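Local coordinates for photosystem II stability/assembly factor HCF136, chloroplastic (Cyanidioschyzon merolae, PDB 5OJ3), which is probably required for photosystem II biogenesis, acting in assembly of an early intermediate that contains D2 and cytochrome b559, at residues Gly318-Asp323 with Val369-Asp374; Phe121-Ser126 with Lys413-Gln418. All blocks are in the same frame, centred on the assembly; numbering follows the deposited sequence.

Interaction 1 (Gly318-Asp323 with Val369-Asp374); sequences GFIQND and VAFQDD
Gln321 NE2 lies 2.9 Å from Asp374 OD1, the closest polar approach between two loops that each leave the innermost strand of a propeller blade. The two side chains meet at about a right angle, and the amide and carboxylate planes are turned 84° apart. Gln321 gets there from a tight turn in which its own backbone and that of Asn322 take left-handed helical angles, and Asp323 N bonds back to Ile320 O at 3.2 Å. Its CG sits between the backbone N and the carbonyl carbon (chi1 42°), and the extended chain beyond carries the amide across to the neighbouring loop. There OE1 lies 3.9 Å from Asp373 CA; the carboxylate of Asp373 itself is taken up by His376.

Beside this polar pair the contact is apolar. Phe371 lays one face of its ring against Ile320: CG2 stands over that face as a CH-pi contact, 4.0 Å from the ring centroid and shifted toward the rim, while Ile320 CG1 reaches CZ of the Phe371 ring at 3.8 Å. The CB atoms of Gln321 and Phe371 also touch, at 4.1 Å. The ring further packs on Phe339 and Val377, which tie it to strand 336-340 of one blade and strand 377-381 of the next. With an alanine in place of Gln321 the amide is gone, which would probably leave Asp374 OD1 without this close polar neighbour and open a gap beside Asp373 CA. Adjacent blades are thus joined here without a shared sheet, by an aliphatic-aromatic contact on one side and a neutral amide near a carboxylate on the other; the amide brings no opposite charge, and any attraction between the two would probably be of the charge-dipole kind.

Interaction 2 (Phe121-Ser126 with Lys413-Gln418); sequences FDIDFS and KFFGSQ
Ile123 faces Lys413 and Phe125 faces Phe415 between strand 120-125 and the end of strand 409-414 with its following loop, which run in broadly the same direction, the CA atoms of the first pair 8.1 Å apart, a spacing that side chains have to bridge. Lys413 does so with CG anti to the backbone N (chi1 -167°), a chain extended as far as CE and a bend at its end. The ammonium nitrogen NZ makes two bonds: a salt bridge to the syn lone pair of Asp122 OD1 at 2.6 Å, and a hydrogen bond to Ile123 O at 3.1 Å, tilted out of the carbonyl plane. Asp122 OD1 also accepts a weak bond from Ile123 N, while OD2 is held by the Val173 amide, fixing both oxygens.

Farther along, Phe125 turns its edge to the face of Phe415 in a T-shaped pair, centroids 5.4 Å apart and planes at 86°, with Phe125 CD2 over the ring centre. Ile123 O lies in the plane of the Phe415 ring, at its edge. Asp124 OD1 adjoins the same edge, and its OD2 bonds to Phe175 N.

The contact joins neighbouring blades of the seven-bladed beta-propeller, the one built from both chain ends (109-111 with 409-432) and that of 120-154. A classic beta bulge at Phe121 and Asp122, facing Val136, marks the pairing of strand 120-125 with strand 133-137; strand 169-176 also packs on 120-125, through Asp122 and Asp124.

Interactions 1 and 2 both join neighbouring blades beside the central pore, with different chemistry. Interaction 1 links the blades of strands 314-319 and 366-371; interaction 2 links those of 409-414 and 120-125, the blade that combines both chain ends with the one after it. Their centres lie 13 Å apart, and 369-374 directly abuts 413-418: Gln372 NE2 probably bonds to Ser417 O at 3.0 Å, and Ala370 CB packs on Phe414 CE1 at 3.9 Å. Four successive blades are therefore connected in series, Phe371 and Phe415 each facing one neighbour while residues beside them join the two contacts.

Interaction 1 (Gly318-Asp323 with Val369-Asp374)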
loop_
_atom_site.group_PDB
_atom_site.type_symbol
_atom_site.label_atom_id
_atom_site.label_comp_id
_atom_site.label_asym_id
_atom_site.label_seq_id
_atom_site.Cartn_x
_atom_site.Cartn_y
_atom_site.Cartn_z
ATOM N N GLY A 318 6.980 -2.762 2.666
ATOM C CA GLY A 318 6.249 -3.430 1.603
ATOM C C GLY A 318 7.112 -4.501 0.974
ATOM O O GLY A 318 8.261 -4.723 1.374
ATOM N N PHE A 319 6.547 -5.156 -0.038
ATOM C CA PHE A 319 7.232 -6.224 -0.753
ATOM C C PHE A 319 7.846 -5.702 -2.047
ATOM O O PHE A 319 7.317 -4.784 -2.678
ATOM C CB PHE A 319 6.277 -7.381 -1.076
ATOM C CG PHE A 319 5.695 -8.055 0.138
ATOM C CD1 PHE A 319 4.377 -7.846 0.517
ATOM C CD2 PHE A 319 6.491 -8.877 0.921
ATOM C CE1 PHE A 319 3.855 -8.476 1.638
ATOM C CE2 PHE A 319 5.976 -9.504 2.040
ATOM C CZ PHE A 319 4.659 -9.303 2.401
ATOM N N ILE A 320 8.973 -6.299 -2.436
ATOM C CA ILE A 320 9.638 -5.930 -3.684
ATOM C C ILE A 320 8.809 -6.437 -4.858
ATOM O O ILE A 320 8.630 -7.652 -5.033
ATOM C CB ILE A 320 11.070 -6.476 -3.732
ATOM C CG1 ILE A 320 12.008 -5.582 -2.916
ATOM C CG2 ILE A 320 11.567 -6.582 -5.168
ATOM C CD1 ILE A 320 13.220 -6.302 -2.370
ATOM N N GLN A 321 8.314 -5.501 -5.672
ATOM C CA GLN A 321 7.349 -5.761 -6.746
ATOM C C GLN A 321 6.346 -6.840 -6.346
ATOM O O GLN A 321 6.128 -7.831 -7.045
ATOM C CB GLN A 321 8.051 -6.079 -8.075
ATOM C CG GLN A 321 9.268 -6.989 -8.035
ATOM C CD GLN A 321 9.952 -7.087 -9.388
ATOM O OE1 GLN A 321 9.372 -6.737 -10.416
ATOM N NE2 GLN A 321 11.196 -7.549 -9.393
ATOM N N ASN A 322 5.732 -6.615 -5.181
ATOM C CA ASN A 322 4.563 -7.358 -4.710
ATOM C C ASN A 322 4.814 -8.860 -4.616
ATOM O O ASN A 322 3.920 -9.668 -4.858
ATOM C CB ASN A 322 3.350 -7.080 -5.600
ATOM C CG ASN A 322 3.092 -5.600 -5.782
ATOM O OD1 ASN A 322 3.302 -4.803 -4.867
ATOM N ND2 ASN A 322 2.635 -5.220 -6.970
ATOM N N ASP A 323 6.026 -9.252 -4.238
ATOM C CA ASP A 323 6.319 -10.674 -4.077
ATOM C C ASP A 323 7.335 -10.852 -2.962
ATOM O O ASP A 323 8.465 -10.363 -3.058
ATOM C CB ASP A 323 6.831 -11.311 -5.366
ATOM C CG ASP A 323 6.972 -12.825 -5.248
ATOM O OD1 ASP A 323 6.392 -13.407 -4.304
ATOM O OD2 ASP A 323 7.674 -13.428 -6.084
ATOM N N VAL A 369 8.210 3.271 -1.838
ATOM C CA VAL A 369 9.174 2.719 -2.781
ATOM C C VAL A 369 8.449 1.724 -3.678
ATOM O O VAL A 369 7.634 0.927 -3.200
ATOM C CB VAL A 369 10.352 2.039 -2.051
ATOM C CG1 VAL A 369 11.220 1.259 -3.030
ATOM C CG2 VAL A 369 11.177 3.070 -1.296
ATOM N N ALA A 370 8.738 1.774 -4.979
ATOM C CA ALA A 370 8.078 0.914 -5.951
ATOM C C ALA A 370 9.068 0.497 -7.028
ATOM O O ALA A 370 9.845 1.318 -7.520
ATOM C CB ALA A 370 6.876 1.614 -6.595
ATOM N N PHE A 371 9.036 -0.786 -7.382
ATOM C CA PHE A 371 9.896 -1.336 -8.420
ATOM C C PHE A 371 9.140 -1.429 -9.740
ATOM O O PHE A 371 7.984 -1.862 -9.775
ATOM C CB PHE A 371 10.421 -2.727 -8.046
ATOM C CG PHE A 371 11.448 -2.726 -6.942
ATOM C CD1 PHE A 371 11.235 -2.043 -5.756
ATOM C CD2 PHE A 371 12.650 -3.400 -7.108
ATOM C CE1 PHE A 371 12.187 -2.048 -4.749
ATOM C CE2 PHE A 371 13.608 -3.402 -6.109
ATOM C CZ PHE A 371 13.376 -2.724 -4.930
ATOM N N GLN A 372 9.807 -1.032 -10.826
ATOM C CA GLN A 372 9.297 -1.269 -12.171
ATOM C C GLN A 372 9.741 -2.629 -12.689
ATOM O O GLN A 372 8.962 -3.331 -13.343
ATOM C CB GLN A 372 9.739 -0.141 -13.112
ATOM C CG GLN A 372 9.814 -0.503 -14.585
ATOM C CD GLN A 372 10.431 0.608 -15.407
ATOM O OE1 GLN A 372 11.272 1.363 -14.918
ATOM N NE2 GLN A 372 10.007 0.723 -16.661
ATOM N N ASP A 373 10.980 -3.006 -12.405
ATOM C CA ASP A 373 11.477 -4.357 -12.635
ATOM C C ASP A 373 12.570 -4.619 -11.605
ATOM O O ASP A 373 12.652 -3.926 -10.585
ATOM C CB ASP A 373 11.961 -4.520 -14.087
ATOM C CG ASP A 373 13.134 -3.614 -14.417
ATOM O OD1 ASP A 373 13.184 -2.489 -13.881
ATOM O OD2 ASP A 373 14.006 -4.029 -15.212
ATOM N N ASP A 374 13.398 -5.634 -11.857
ATOM C CA ASP A 374 14.484 -5.946 -10.934
ATOM C C ASP A 374 15.415 -4.754 -10.727
ATOM O O ASP A 374 15.873 -4.515 -9.603
ATOM C CB ASP A 374 15.263 -7.177 -11.409
ATOM C CG ASP A 374 14.564 -8.486 -11.058
ATOM O OD1 ASP A 374 13.802 -8.515 -10.067
ATOM O OD2 ASP A 374 14.789 -9.495 -11.762
#

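Interaction 2 (Phe121-Ser126 with Lys413-Gln418)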
loop_
_atom_site.group_PDB
_atom_site.type_symbol
_atom_site.label_atom_id
_atom_site.label_comp_id
_atom_site.label_asym_id
_atom_site.label_seq_id
_atom_site.Cartn_x
_atom_site.Cartn_y
_atom_site.Cartn_z
ATOM N N PHE A 121 -5.595 8.825 -3.087
ATOM C CA PHE A 121 -5.232 7.728 -2.203
ATOM C C PHE A 121 -5.004 6.396 -2.895
ATOM O O PHE A 121 -4.162 5.624 -2.429
ATOM C CB PHE A 121 -6.295 7.547 -1.116
ATOM C CG PHE A 121 -5.996 8.323 0.119
ATOM C CD1 PHE A 121 -6.067 9.705 0.122
ATOM C CD2 PHE A 121 -5.575 7.674 1.268
ATOM C CE1 PHE A 121 -5.768 10.423 1.261
ATOM C CE2 PHE A 121 -5.262 8.386 2.402
ATOM C CZ PHE A 121 -5.366 9.764 2.407
ATOM N N ASP A 122 -5.719 6.091 -3.975
ATOM C CA ASP A 122 -5.477 4.836 -4.674
ATOM C C ASP A 122 -6.062 4.898 -6.077
ATOM O O ASP A 122 -6.951 5.700 -6.374
ATOM C CB ASP A 122 -6.056 3.637 -3.918
ATOM C CG ASP A 122 -5.445 2.322 -4.364
ATOM O OD1 ASP A 122 -4.412 2.361 -5.064
ATOM O OD2 ASP A 122 -6.001 1.254 -4.029
ATOM N N ILE A 123 -5.539 4.023 -6.930
ATOM C CA ILE A 123 -5.984 3.872 -8.310
ATOM C C ILE A 123 -5.842 2.403 -8.683
ATOM O O ILE A 123 -4.870 1.746 -8.302
ATOM C CB ILE A 123 -5.182 4.797 -9.254
ATOM C CG1 ILE A 123 -5.702 4.711 -10.689
ATOM C CG2 ILE A 123 -3.690 4.494 -9.185
ATOM C CD1 ILE A 123 -5.029 5.685 -11.628
ATOM N N ASP A 124 -6.826 1.878 -9.413
ATOM C CA ASP A 124 -6.762 0.502 -9.885
ATOM C C ASP A 124 -7.527 0.402 -11.197
ATOM O O ASP A 124 -8.364 1.251 -11.514
ATOM C CB ASP A 124 -7.323 -0.481 -8.846
ATOM C CG ASP A 124 -6.961 -1.928 -9.151
ATOM O OD1 ASP A 124 -6.034 -2.154 -9.954
ATOM O OD2 ASP A 124 -7.597 -2.841 -8.585
ATOM N N PHE A 125 -7.235 -0.653 -11.958
ATOM C CA PHE A 125 -7.756 -0.801 -13.309
ATOM C C PHE A 125 -8.482 -2.129 -13.467
ATOM O O PHE A 125 -8.037 -3.159 -12.952
ATOM C CB PHE A 125 -6.627 -0.693 -14.342
ATOM C CG PHE A 125 -6.198 0.719 -14.620
ATOM C CD1 PHE A 125 -6.845 1.477 -15.580
ATOM C CD2 PHE A 125 -5.155 1.291 -13.914
ATOM C CE1 PHE A 125 -6.459 2.780 -15.833
ATOM C CE2 PHE A 125 -4.762 2.593 -14.162
ATOM C CZ PHE A 125 -5.415 3.338 -15.123
ATOM N N SER A 126 -9.605 -2.086 -14.182
ATOM C CA SER A 126 -10.359 -3.288 -14.519
ATOM C C SER A 126 -9.506 -4.280 -15.304
ATOM O O SER A 126 -8.673 -3.896 -16.128
ATOM C CB SER A 126 -11.604 -2.919 -15.322
ATOM O OG SER A 126 -12.035 -4.010 -16.117
ATOM N N LYS A 413 2.571 3.399 -7.674
ATOM C CA LYS A 413 1.906 2.147 -8.026
ATOM C C LYS A 413 2.126 1.833 -9.496
ATOM O O LYS A 413 1.787 2.644 -10.361
ATOM C CB LYS A 413 0.411 2.233 -7.716
ATOM C CG LYS A 413 -0.328 0.918 -7.744
ATOM C CD LYS A 413 -1.785 1.144 -7.433
ATOM C CE LYS A 413 -2.464 -0.160 -7.081
ATOM N NZ LYS A 413 -3.504 0.081 -6.041
ATOM N N PHE A 414 2.695 0.666 -9.775
ATOM C CA PHE A 414 2.840 0.183 -11.137
ATOM C C PHE A 414 1.786 -0.872 -11.447
ATOM O O PHE A 414 1.291 -1.563 -10.554
ATOM C CB PHE A 414 4.236 -0.406 -11.373
ATOM C CG PHE A 414 5.326 0.624 -11.462
ATOM C CD1 PHE A 414 5.779 1.279 -10.330
ATOM C CD2 PHE A 414 5.895 0.940 -12.687
ATOM C CE1 PHE A 414 6.781 2.228 -10.414
ATOM C CE2 PHE A 414 6.897 1.890 -12.777
ATOM C CZ PHE A 414 7.340 2.533 -11.638
ATOM N N PHE A 415 1.453 -0.987 -12.732
ATOM C CA PHE A 415 0.626 -2.069 -13.272
ATOM C C PHE A 415 1.417 -2.643 -14.438
ATOM O O PHE A 415 1.241 -2.226 -15.586
ATOM C CB PHE A 415 -0.759 -1.604 -13.705
ATOM C CG PHE A 415 -1.591 -1.035 -12.597
ATOM C CD1 PHE A 415 -1.384 0.251 -12.133
ATOM C CD2 PHE A 415 -2.587 -1.802 -12.016
ATOM C CE1 PHE A 415 -2.161 0.765 -11.111
ATOM C CE2 PHE A 415 -3.363 -1.295 -10.994
ATOM C CZ PHE A 415 -3.152 -0.008 -10.543
ATOM N N GLY A 416 2.277 -3.606 -14.140
ATOM C CA GLY A 416 3.294 -4.015 -15.082
ATOM C C GLY A 416 4.380 -2.958 -15.150
ATOM O O GLY A 416 4.325 -1.919 -14.493
ATOM N N SER A 417 5.389 -3.235 -15.967
ATOM C CA SER A 417 6.530 -2.333 -16.060
ATOM C C SER A 417 6.282 -1.143 -16.979
ATOM O O SER A 417 7.174 -0.297 -17.114
ATOM C CB SER A 417 7.769 -3.100 -16.532
ATOM O OG SER A 417 7.760 -3.275 -17.937
ATOM N N GLN A 418 5.110 -1.048 -17.608
ATOM C CA GLN A 418 4.839 0.003 -18.580
ATOM C C GLN A 418 3.644 0.876 -18.228
ATOM O O GLN A 418 3.302 1.774 -19.006
ATOM C CB GLN A 418 4.648 -0.597 -19.978
ATOM C CG GLN A 418 5.796 -1.490 -20.400
ATOM C CD GLN A 418 6.970 -0.692 -20.931
ATOM O OE1 GLN A 418 7.970 -0.504 -20.236
ATOM N NE2 GLN A 418 6.852 -0.208 -22.162
#